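Local coordinates for protein DNA ligase (Archaeoglobus fulgidus, PDB 3GDE) that probably seals nicks in double-stranded DNA during replication, recombination and repair, using ATP to join a 3'-hydroxyl to a 5'-phosphate and releasing AMP and diphosphate, at residues I303-G308 / P334-F339; D429-G434 / K500-V505; L451-P456 / D540-V545. All coordinates share one frame; numbering follows the deposited sequence.

Following the chain from the N terminus, contact 1 comes first: 303-308 pairs with 334-339 and closes a largely helical loop of 25 residues inside the adenylation domain. It closes before contact 2 opens, and its centre lies about 29 Å from that of contact 2 and about 32 Å from that of contact 3. The other two cross. Segment 429-434 opens contact 2, 451-456 opens contact 3, then 500-505 closes contact 2 and 540-545 closes contact 3. Contact 2 joins two strands of the OB-fold sheet, and contact 3 ties a neighbouring strand to the C-terminal helix. The two meet where Val431 N approaches Ala452 O and Asp429 N approaches Asp540 OD2.

Contact 1. Residues I303-G308 / P334-F339; sequences IAVKEG and PLEAHF
Ile303 and Glu336 form a hydrogen-bonded antiparallel pair where strand 296-306 of the adenylation domain runs out beside the start of strand 335-342. Ile303 N gives to Glu336 O at 2.9 Å, and Glu336 N returns a bond to Ile303 O at 3.0 Å. Further out the ladder frays: Val305 N reaches Pro334 O from above the carbonyl plane, in a longer bond of 3.2 Å. A water donates to both Val305 O and Pro334 O, bridging two carbonyl oxygens that cannot bond to each other.

The face carrying Ile303, Val305, Glu336 and His338 does most of the side-chain work. With chi1 at 49°, Glu336 has its CG tucked between its backbone N and carbonyl carbon, and the extended chain passes Val305 at about a right angle. Val305 CG2 lies 3.4 Å from Glu336 OE2. The other carboxylate oxygen, OE1, accepts a weak bond from His338 NE2, and Ile303 CD1 comes obliquely to that imidazole, 3.4 Å from NE2. On the other face Ala304 CB meets Leu335 CD2 at 4.1 Å, under helix 313-321. Lys306 CD brushes Pro334 CD, while its NZ bonds to Lys332 O.

Glu301, just before Ile303, and Phe340, just after Phe339, are predicted to bind ATP. The long, out-of-plane Val305 bond and the bridging water mark the fraying end of an antiparallel ladder in a nucleotidyltransferase adenylation domain.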
loop_
_atom_site.group_PDB
_atom_site.type_symbol
_atom_site.label_atom_id
_atom_site.label_comp_id
_atom_site.label_asym_id
_atom_site.label_seq_id
_atom_site.Cartn_x
_atom_site.Cartn_y
_atom_site.Cartn_z
ATOM N N ILE A 303 -18.227 6.302 -7.602
ATOM C CA ILE A 303 -19.215 6.385 -6.534
ATOM C C ILE A 303 -20.298 5.326 -6.706
ATOM O O ILE A 303 -20.637 4.942 -7.829
ATOM C CB ILE A 303 -19.837 7.816 -6.378
ATOM C CG1 ILE A 303 -20.691 8.187 -7.600
ATOM C CG2 ILE A 303 -18.754 8.862 -6.090
ATOM C CD1 ILE A 303 -21.310 9.569 -7.546
ATOM N N ALA A 304 -20.821 4.841 -5.587
ATOM C CA ALA A 304 -21.924 3.895 -5.612
ATOM C C ALA A 304 -23.226 4.679 -5.634
ATOM O O ALA A 304 -23.397 5.618 -4.864
ATOM C CB ALA A 304 -21.864 2.970 -4.410
ATOM N N VAL A 305 -24.125 4.313 -6.547
ATOM C CA VAL A 305 -25.456 4.931 -6.636
ATOM C C VAL A 305 -26.551 3.859 -6.622
ATOM O O VAL A 305 -26.318 2.719 -7.016
ATOM C CB VAL A 305 -25.608 5.859 -7.876
ATOM C CG1 VAL A 305 -24.605 7.007 -7.817
ATOM C CG2 VAL A 305 -25.454 5.081 -9.170
ATOM N N LYS A 306 -27.737 4.222 -6.144
ATOM C CA LYS A 306 -28.849 3.274 -6.080
ATOM C C LYS A 306 -30.187 4.009 -6.184
ATOM O O LYS A 306 -30.496 4.885 -5.366
ATOM C CB LYS A 306 -28.762 2.414 -4.808
ATOM C CG LYS A 306 -29.711 1.207 -4.768
ATOM C CD LYS A 306 -29.257 0.055 -5.662
ATOM C CE LYS A 306 -29.889 -1.266 -5.209
ATOM N NZ LYS A 306 -29.624 -2.409 -6.144
ATOM N N GLU A 307 -30.960 3.645 -7.211
ATOM C CA GLU A 307 -32.215 4.321 -7.569
ATOM C C GLU A 307 -32.044 5.843 -7.537
ATOM O O GLU A 307 -32.828 6.555 -6.908
ATOM C CB GLU A 307 -33.384 3.877 -6.667
ATOM C CG GLU A 307 -33.460 2.374 -6.366
ATOM C CD GLU A 307 -34.114 1.552 -7.476
ATOM O OE1 GLU A 307 -33.708 0.377 -7.657
ATOM O OE2 GLU A 307 -35.033 2.065 -8.163
ATOM N N GLY A 308 -30.993 6.329 -8.191
ATOM C CA GLY A 308 -30.744 7.763 -8.329
ATOM C C GLY A 308 -30.098 8.486 -7.158
ATOM O O GLY A 308 -29.767 9.670 -7.271
ATOM N N PRO A 334 -24.723 -0.744 -8.135
ATOM C CA PRO A 334 -24.411 0.041 -9.331
ATOM C C PRO A 334 -23.367 1.131 -9.063
ATOM O O PRO A 334 -23.232 1.598 -7.928
ATOM C CB PRO A 334 -25.758 0.683 -9.692
ATOM C CG PRO A 334 -26.785 -0.225 -9.071
ATOM C CD PRO A 334 -26.147 -0.623 -7.772
ATOM N N LEU A 335 -22.638 1.522 -10.105
ATOM C CA LEU A 335 -21.585 2.519 -9.966
ATOM C C LEU A 335 -21.622 3.552 -11.076
ATOM O O LEU A 335 -22.137 3.292 -12.163
ATOM C CB LEU A 335 -20.206 1.854 -9.968
ATOM C CG LEU A 335 -19.874 0.754 -8.960
ATOM C CD1 LEU A 335 -18.560 0.075 -9.348
ATOM C CD2 LEU A 335 -19.813 1.288 -7.543
ATOM N N GLU A 336 -21.072 4.730 -10.786
ATOM C CA GLU A 336 -20.713 5.682 -11.830
ATOM C C GLU A 336 -19.363 6.317 -11.539
ATOM O O GLU A 336 -18.897 6.299 -10.399
ATOM C CB GLU A 336 -21.800 6.729 -12.059
ATOM C CG GLU A 336 -22.327 7.390 -10.822
ATOM C CD GLU A 336 -23.596 8.154 -11.091
ATOM O OE1 GLU A 336 -23.579 9.391 -10.962
ATOM O OE2 GLU A 336 -24.609 7.516 -11.446
ATOM N N ALA A 337 -18.736 6.849 -12.586
ATOM C CA ALA A 337 -17.394 7.406 -12.490
ATOM C C ALA A 337 -17.404 8.882 -12.848
ATOM O O ALA A 337 -18.047 9.286 -13.814
ATOM C CB ALA A 337 -16.427 6.641 -13.391
ATOM N N HIS A 338 -16.697 9.671 -12.043
ATOM C CA HIS A 338 -16.543 11.105 -12.256
ATOM C C HIS A 338 -15.068 11.428 -12.379
ATOM O O HIS A 338 -14.305 11.276 -11.423
ATOM C CB HIS A 338 -17.162 11.899 -11.106
ATOM C CG HIS A 338 -18.629 11.659 -10.927
ATOM N ND1 HIS A 338 -19.572 12.641 -11.128
ATOM C CD2 HIS A 338 -19.315 10.545 -10.579
ATOM C CE1 HIS A 338 -20.775 12.148 -10.902
ATOM N NE2 HIS A 338 -20.647 10.875 -10.575
ATOM N N PHE A 339 -14.673 11.867 -13.567
ATOM C CA PHE A 339 -13.291 12.173 -13.854
ATOM C C PHE A 339 -12.987 13.644 -13.618
ATOM O O PHE A 339 -13.815 14.506 -13.911
ATOM C CB PHE A 339 -12.934 11.725 -15.279
ATOM C CG PHE A 339 -13.014 10.237 -15.468
ATOM C CD1 PHE A 339 -12.066 9.398 -14.883
ATOM C CD2 PHE A 339 -14.052 9.663 -16.212
ATOM C CE1 PHE A 339 -12.145 8.012 -15.042
ATOM C CE2 PHE A 339 -14.133 8.270 -16.385
ATOM C CZ PHE A 339 -13.175 7.449 -15.792
HETATM O O HOH W 1 -24.516 1.388 -5.640
#

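Contact 2. Residues D429-G434 / K500-V505; sequences DLVVVG and KYVFEV
Val432 and Phe503 make the apolar centre: methyl CG2 of Val432 sits 3.4 Å from the ring centroid of Phe503, only 2° off the normal. This is a CH-pi contact square over the face, with all six ring carbons nearly equidistant from the methyl. The valine torsion (chi1 -171°) sets CG2 anti to its carbonyl carbon, on the side where the ring lies. Phe449 and Phe527 meet the same ring edge-to-face, and Leu479 and Phe483 of helix 473-483 pack on it too. Beside this cluster Leu430 CD1 rests against Val505 CB at 4.2 Å.

The backbones carrying these side chains form an antiparallel ladder of the OB-fold domain, whose curled sheet pairs strand 428-437 with strand 502-506. Leu430 and Phe503 are its hydrogen-bonded pair, exchanging two backbone bonds of 3.0 Å, Leu430 N to Phe503 O and Phe503 N to Leu430 O. Val432 N adds a nearly straight bond to Tyr501 O, and beyond it a water donates to Val432 O while accepting from Tyr501 N, carrying the pairing past the last direct bond.

The opposite face holds Asp429, Val431, Val502 and Glu504. Val502 CG1 packs 3.5 Å from Asp429 CB, at the border between greasy and charged ground. Asp429 and Glu504 then cross obliquely, their carboxylate planes 54° apart, with Asp429 OD1 only 4.4 Å from Glu504 OE1. Nearby cations probably offset these like charges: Lys534 forms a salt bridge with Asp429 OD1, and Arg529 and Arg531 both do so with Glu504 OE1. Glu504 OE2 is bonded to Thr427 OG1, and a phosphate ion, probably from the crystallisation liquor, lies about 4 Å from the Asp429 side chain at the nearest atoms.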
loop_
_atom_site.group_PDB
_atom_site.type_symbol
_atom_site.label_atom_id
_atom_site.label_comp_id
_atom_site.label_asym_id
_atom_site.label_seq_id
_atom_site.Cartn_x
_atom_site.Cartn_y
_atom_site.Cartn_z
ATOM N N ASP A 429 -6.048 5.295 8.729
ATOM C CA ASP A 429 -5.863 3.875 8.641
ATOM C C ASP A 429 -4.527 3.464 9.256
ATOM O O ASP A 429 -3.465 3.978 8.892
ATOM C CB ASP A 429 -6.119 3.382 7.228
ATOM C CG ASP A 429 -7.599 3.013 7.008
ATOM O OD1 ASP A 429 -8.390 3.826 6.453
ATOM O OD2 ASP A 429 -7.969 1.892 7.436
ATOM N N LEU A 430 -4.630 2.589 10.254
ATOM C CA LEU A 430 -3.536 2.282 11.147
ATOM C C LEU A 430 -3.345 0.772 11.240
ATOM O O LEU A 430 -4.304 0.011 11.169
ATOM C CB LEU A 430 -3.784 2.906 12.540
ATOM C CG LEU A 430 -3.973 4.437 12.590
ATOM C CD1 LEU A 430 -4.606 4.906 13.910
ATOM C CD2 LEU A 430 -2.658 5.201 12.307
ATOM N N VAL A 431 -2.096 0.348 11.376
ATOM C CA VAL A 431 -1.774 -1.077 11.453
ATOM C C VAL A 431 -2.139 -1.611 12.841
ATOM O O VAL A 431 -1.891 -0.955 13.843
ATOM C CB VAL A 431 -0.259 -1.349 11.158
ATOM C CG1 VAL A 431 0.033 -2.869 11.118
ATOM C CG2 VAL A 431 0.148 -0.703 9.849
ATOM N N VAL A 432 -2.729 -2.801 12.881
ATOM C CA VAL A 432 -2.967 -3.489 14.145
ATOM C C VAL A 432 -1.714 -4.262 14.558
ATOM O O VAL A 432 -1.399 -5.323 14.001
ATOM C CB VAL A 432 -4.164 -4.437 14.059
ATOM C CG1 VAL A 432 -4.520 -4.967 15.464
ATOM C CG2 VAL A 432 -5.331 -3.735 13.437
ATOM N N VAL A 433 -0.991 -3.707 15.519
ATOM C CA VAL A 433 0.281 -4.285 15.966
ATOM C C VAL A 433 0.152 -5.125 17.245
ATOM O O VAL A 433 1.072 -5.861 17.616
ATOM C CB VAL A 433 1.381 -3.198 16.115
ATOM C CG1 VAL A 433 1.704 -2.585 14.751
ATOM C CG2 VAL A 433 0.978 -2.110 17.133
ATOM N N GLY A 434 -0.989 -5.015 17.918
ATOM C CA GLY A 434 -1.204 -5.736 19.173
ATOM C C GLY A 434 -2.649 -5.782 19.625
ATOM O O GLY A 434 -3.550 -5.313 18.925
ATOM N N LYS A 500 -0.003 -6.727 9.631
ATOM C CA LYS A 500 -0.713 -7.333 8.510
ATOM C C LYS A 500 -2.003 -6.560 8.200
ATOM O O LYS A 500 -2.216 -6.083 7.087
ATOM C CB LYS A 500 -1.045 -8.790 8.862
ATOM C CG LYS A 500 -0.884 -9.796 7.747
ATOM C CD LYS A 500 -2.175 -10.087 7.049
ATOM C CE LYS A 500 -2.244 -11.551 6.654
ATOM N NZ LYS A 500 -2.960 -11.729 5.360
ATOM N N TYR A 501 -2.846 -6.416 9.209
ATOM C CA TYR A 501 -4.176 -5.856 9.001
ATOM C C TYR A 501 -4.233 -4.376 9.340
ATOM O O TYR A 501 -3.536 -3.900 10.238
ATOM C CB TYR A 501 -5.222 -6.674 9.764
ATOM C CG TYR A 501 -5.328 -8.100 9.252
ATOM C CD1 TYR A 501 -4.939 -9.181 10.051
ATOM C CD2 TYR A 501 -5.781 -8.363 7.955
ATOM C CE1 TYR A 501 -5.015 -10.486 9.584
ATOM C CE2 TYR A 501 -5.866 -9.669 7.467
ATOM C CZ TYR A 501 -5.480 -10.729 8.289
ATOM O OH TYR A 501 -5.570 -12.037 7.818
ATOM N N VAL A 502 -5.049 -3.653 8.586
ATOM C CA VAL A 502 -5.197 -2.214 8.762
ATOM C C VAL A 502 -6.658 -1.900 9.127
ATOM O O VAL A 502 -7.582 -2.373 8.463
ATOM C CB VAL A 502 -4.757 -1.456 7.459
ATOM C CG1 VAL A 502 -5.161 0.015 7.496
ATOM C CG2 VAL A 502 -3.242 -1.611 7.234
ATOM N N PHE A 503 -6.857 -1.122 10.191
ATOM C CA PHE A 503 -8.201 -0.665 10.577
ATOM C C PHE A 503 -8.406 0.773 10.127
ATOM O O PHE A 503 -7.482 1.577 10.213
ATOM C CB PHE A 503 -8.386 -0.670 12.103
ATOM C CG PHE A 503 -8.534 -2.032 12.722
ATOM C CD1 PHE A 503 -8.657 -3.179 11.946
ATOM C CD2 PHE A 503 -8.574 -2.156 14.116
ATOM C CE1 PHE A 503 -8.797 -4.425 12.532
ATOM C CE2 PHE A 503 -8.724 -3.400 14.719
ATOM C CZ PHE A 503 -8.831 -4.540 13.928
ATOM N N GLU A 504 -9.607 1.102 9.659
ATOM C CA GLU A 504 -10.024 2.505 9.584
ATOM C C GLU A 504 -10.504 2.960 10.971
ATOM O O GLU A 504 -11.401 2.347 11.564
ATOM C CB GLU A 504 -11.112 2.730 8.534
ATOM C CG GLU A 504 -11.475 4.222 8.367
ATOM C CD GLU A 504 -12.521 4.492 7.307
ATOM O OE1 GLU A 504 -12.827 3.580 6.499
ATOM O OE2 GLU A 504 -13.031 5.643 7.268
ATOM N N VAL A 505 -9.896 4.035 11.468
ATOM C CA VAL A 505 -10.092 4.510 12.832
ATOM C C VAL A 505 -10.502 5.989 12.829
ATOM O O VAL A 505 -9.836 6.826 12.202
ATOM C CB VAL A 505 -8.796 4.347 13.668
ATOM C CG1 VAL A 505 -8.988 4.838 15.095
ATOM C CG2 VAL A 505 -8.334 2.895 13.675
HETATM O O HOH W 2 -1.968 -7.073 11.943
#

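Contact 3. Residues L451-P456 / D540-V545; sequences LACLDP and DTIERV
Cys453 points its side chain at the first turn of helix 542-550, and the helix meets it with two residues. Its SG lies between the backbone N and the carbonyl carbon (chi1 72°), which carries the sulfur toward Ile542, 3.7 Å from Ile542 CA and 3.9 Å from Ile542 CD1. Val545, one turn on, brings CG2 to 4.1 Å from Cys453 CB. Ile542 thus works with two branches: CD1 touches the sulfur, while CG2 reaches Asp455 CA and Pro456 CD. Next to it the Pro456 ring and the Thr541 side chain cross at about a right angle, Pro456 CG against Thr541 CG2.

Two backbone bonds join Leu454 to the residues leading into helix 542-550. Leu454 N gives to Asp540 O, and Ile542 N gives to Leu454 O at 2.8 Å; both donors are tilted from the carbonyl planes they approach. Leu454 is therefore gripped through its N and its O by the residues before and after Thr541, in a single bridge.

Thr541 is the N-cap. Its OG1 accepts from Arg544 N at 3.3 Å, with methyl CG2 left to face the proline. Arg544 folds back, and its NH1 forms a salt bridge with Asp540 OD1 at 3.0 Å. The carboxylate oxygen lies in the guanidinium plane, whereas the arginine approaches from above the carboxylate plane. Asp540 OD2 takes a bond from Asp429 N, and Arg544 NH2 pairs with Glu426.

OB-fold strand 446-454 is thus joined to the N-terminus of helix 542-550 by three kinds of contact: Leu454 O satisfies the N-H of Ile542, Thr541 OG1 that of Arg544, and Cys453 packs against Ile542 and Val545.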
loop_
_atom_site.group_PDB
_atom_site.type_symbol
_atom_site.label_atom_id
_atom_site.label_comp_id
_atom_site.label_asym_id
_atom_site.label_seq_id
_atom_site.Cartn_x
_atom_site.Cartn_y
_atom_site.Cartn_z
ATOM N N LEU A 451 -2.627 0.257 17.843
ATOM C CA LEU A 451 -2.636 0.840 16.495
ATOM C C LEU A 451 -1.378 1.635 16.206
ATOM O O LEU A 451 -0.888 2.375 17.063
ATOM C CB LEU A 451 -3.865 1.736 16.291
ATOM C CG LEU A 451 -5.263 1.185 16.593
ATOM C CD1 LEU A 451 -6.259 2.333 16.617
ATOM C CD2 LEU A 451 -5.694 0.106 15.612
ATOM N N ALA A 452 -0.856 1.489 14.990
ATOM C CA ALA A 452 0.401 2.134 14.635
ATOM C C ALA A 452 0.354 2.777 13.266
ATOM O O ALA A 452 -0.281 2.260 12.348
ATOM C CB ALA A 452 1.562 1.137 14.718
ATOM N N CYS A 453 1.021 3.918 13.150
ATOM C CA CYS A 453 1.233 4.564 11.867
ATOM C C CYS A 453 2.617 4.161 11.316
ATOM O O CYS A 453 3.418 3.557 12.022
ATOM C CB CYS A 453 1.097 6.089 12.002
ATOM S SG CYS A 453 2.439 6.919 12.868
ATOM N N LEU A 454 2.885 4.510 10.062
ATOM C CA LEU A 454 4.100 4.107 9.374
ATOM C C LEU A 454 5.156 5.218 9.257
ATOM O O LEU A 454 4.841 6.366 8.950
ATOM C CB LEU A 454 3.733 3.567 7.987
ATOM C CG LEU A 454 4.875 3.169 7.040
ATOM C CD1 LEU A 454 5.433 1.778 7.383
ATOM C CD2 LEU A 454 4.396 3.251 5.581
ATOM N N ASP A 455 6.410 4.870 9.530
ATOM C CA ASP A 455 7.536 5.732 9.207
ATOM C C ASP A 455 8.025 5.267 7.840
ATOM O O ASP A 455 8.621 4.198 7.729
ATOM C CB ASP A 455 8.631 5.593 10.270
ATOM C CG ASP A 455 9.886 6.431 9.964
ATOM O OD1 ASP A 455 10.043 6.947 8.838
ATOM O OD2 ASP A 455 10.731 6.565 10.869
ATOM N N PRO A 456 7.743 6.050 6.783
ATOM C CA PRO A 456 8.037 5.596 5.422
ATOM C C PRO A 456 9.534 5.552 5.049
ATOM O O PRO A 456 9.876 4.950 4.040
ATOM C CB PRO A 456 7.283 6.603 4.549
ATOM C CG PRO A 456 7.271 7.837 5.358
ATOM C CD PRO A 456 7.127 7.387 6.786
ATOM N N ASP A 540 -1.496 5.136 7.160
ATOM C CA ASP A 540 -1.126 6.538 7.238
ATOM C C ASP A 540 0.214 6.729 7.933
ATOM O O ASP A 540 0.562 5.991 8.854
ATOM C CB ASP A 540 -2.241 7.358 7.882
ATOM C CG ASP A 540 -3.400 7.589 6.927
ATOM O OD1 ASP A 540 -3.233 8.395 5.976
ATOM O OD2 ASP A 540 -4.459 6.956 7.113
ATOM N N THR A 541 0.967 7.710 7.446
ATOM C CA THR A 541 2.353 7.919 7.851
ATOM C C THR A 541 2.462 8.838 9.056
ATOM O O THR A 541 1.545 9.623 9.329
ATOM C CB THR A 541 3.184 8.500 6.682
ATOM O OG1 THR A 541 2.620 9.752 6.264
ATOM C CG2 THR A 541 3.198 7.536 5.500
ATOM N N ILE A 542 3.574 8.734 9.782
ATOM C CA ILE A 542 3.865 9.667 10.883
ATOM C C ILE A 542 3.781 11.148 10.451
ATOM O O ILE A 542 3.355 12.007 11.233
ATOM C CB ILE A 542 5.225 9.344 11.573
ATOM C CG1 ILE A 542 5.461 10.239 12.795
ATOM C CG2 ILE A 542 6.403 9.428 10.583
ATOM C CD1 ILE A 542 4.437 10.064 13.908
ATOM N N GLU A 543 4.170 11.425 9.206
ATOM C CA GLU A 543 4.039 12.754 8.611
ATOM C C GLU A 543 2.578 13.211 8.519
ATOM O O GLU A 543 2.270 14.356 8.840
ATOM C CB GLU A 543 4.717 12.799 7.233
ATOM C CG GLU A 543 4.618 14.141 6.504
ATOM C CD GLU A 543 5.666 14.317 5.401
ATOM O OE1 GLU A 543 6.202 13.299 4.880
ATOM O OE2 GLU A 543 5.949 15.490 5.054
ATOM N N ARG A 544 1.689 12.316 8.091
ATOM C CA ARG A 544 0.257 12.605 8.053
ATOM C C ARG A 544 -0.271 12.973 9.451
ATOM O O ARG A 544 -0.928 14.007 9.624
ATOM C CB ARG A 544 -0.530 11.424 7.472
ATOM C CG ARG A 544 -2.025 11.711 7.245
ATOM C CD ARG A 544 -2.335 12.077 5.786
ATOM N NE ARG A 544 -3.616 12.772 5.625
ATOM C CZ ARG A 544 -4.803 12.173 5.523
ATOM N NH1 ARG A 544 -4.897 10.850 5.573
ATOM N NH2 ARG A 544 -5.907 12.902 5.376
ATOM N N VAL A 545 0.027 12.128 10.437
ATOM C CA VAL A 545 -0.417 12.345 11.812
ATOM C C VAL A 545 0.035 13.725 12.313
ATOM O O VAL A 545 -0.768 14.487 12.866
ATOM C CB VAL A 545 0.055 11.194 12.763
ATOM C CG1 VAL A 545 -0.377 11.454 14.216
ATOM C CG2 VAL A 545 -0.480 9.852 12.282
#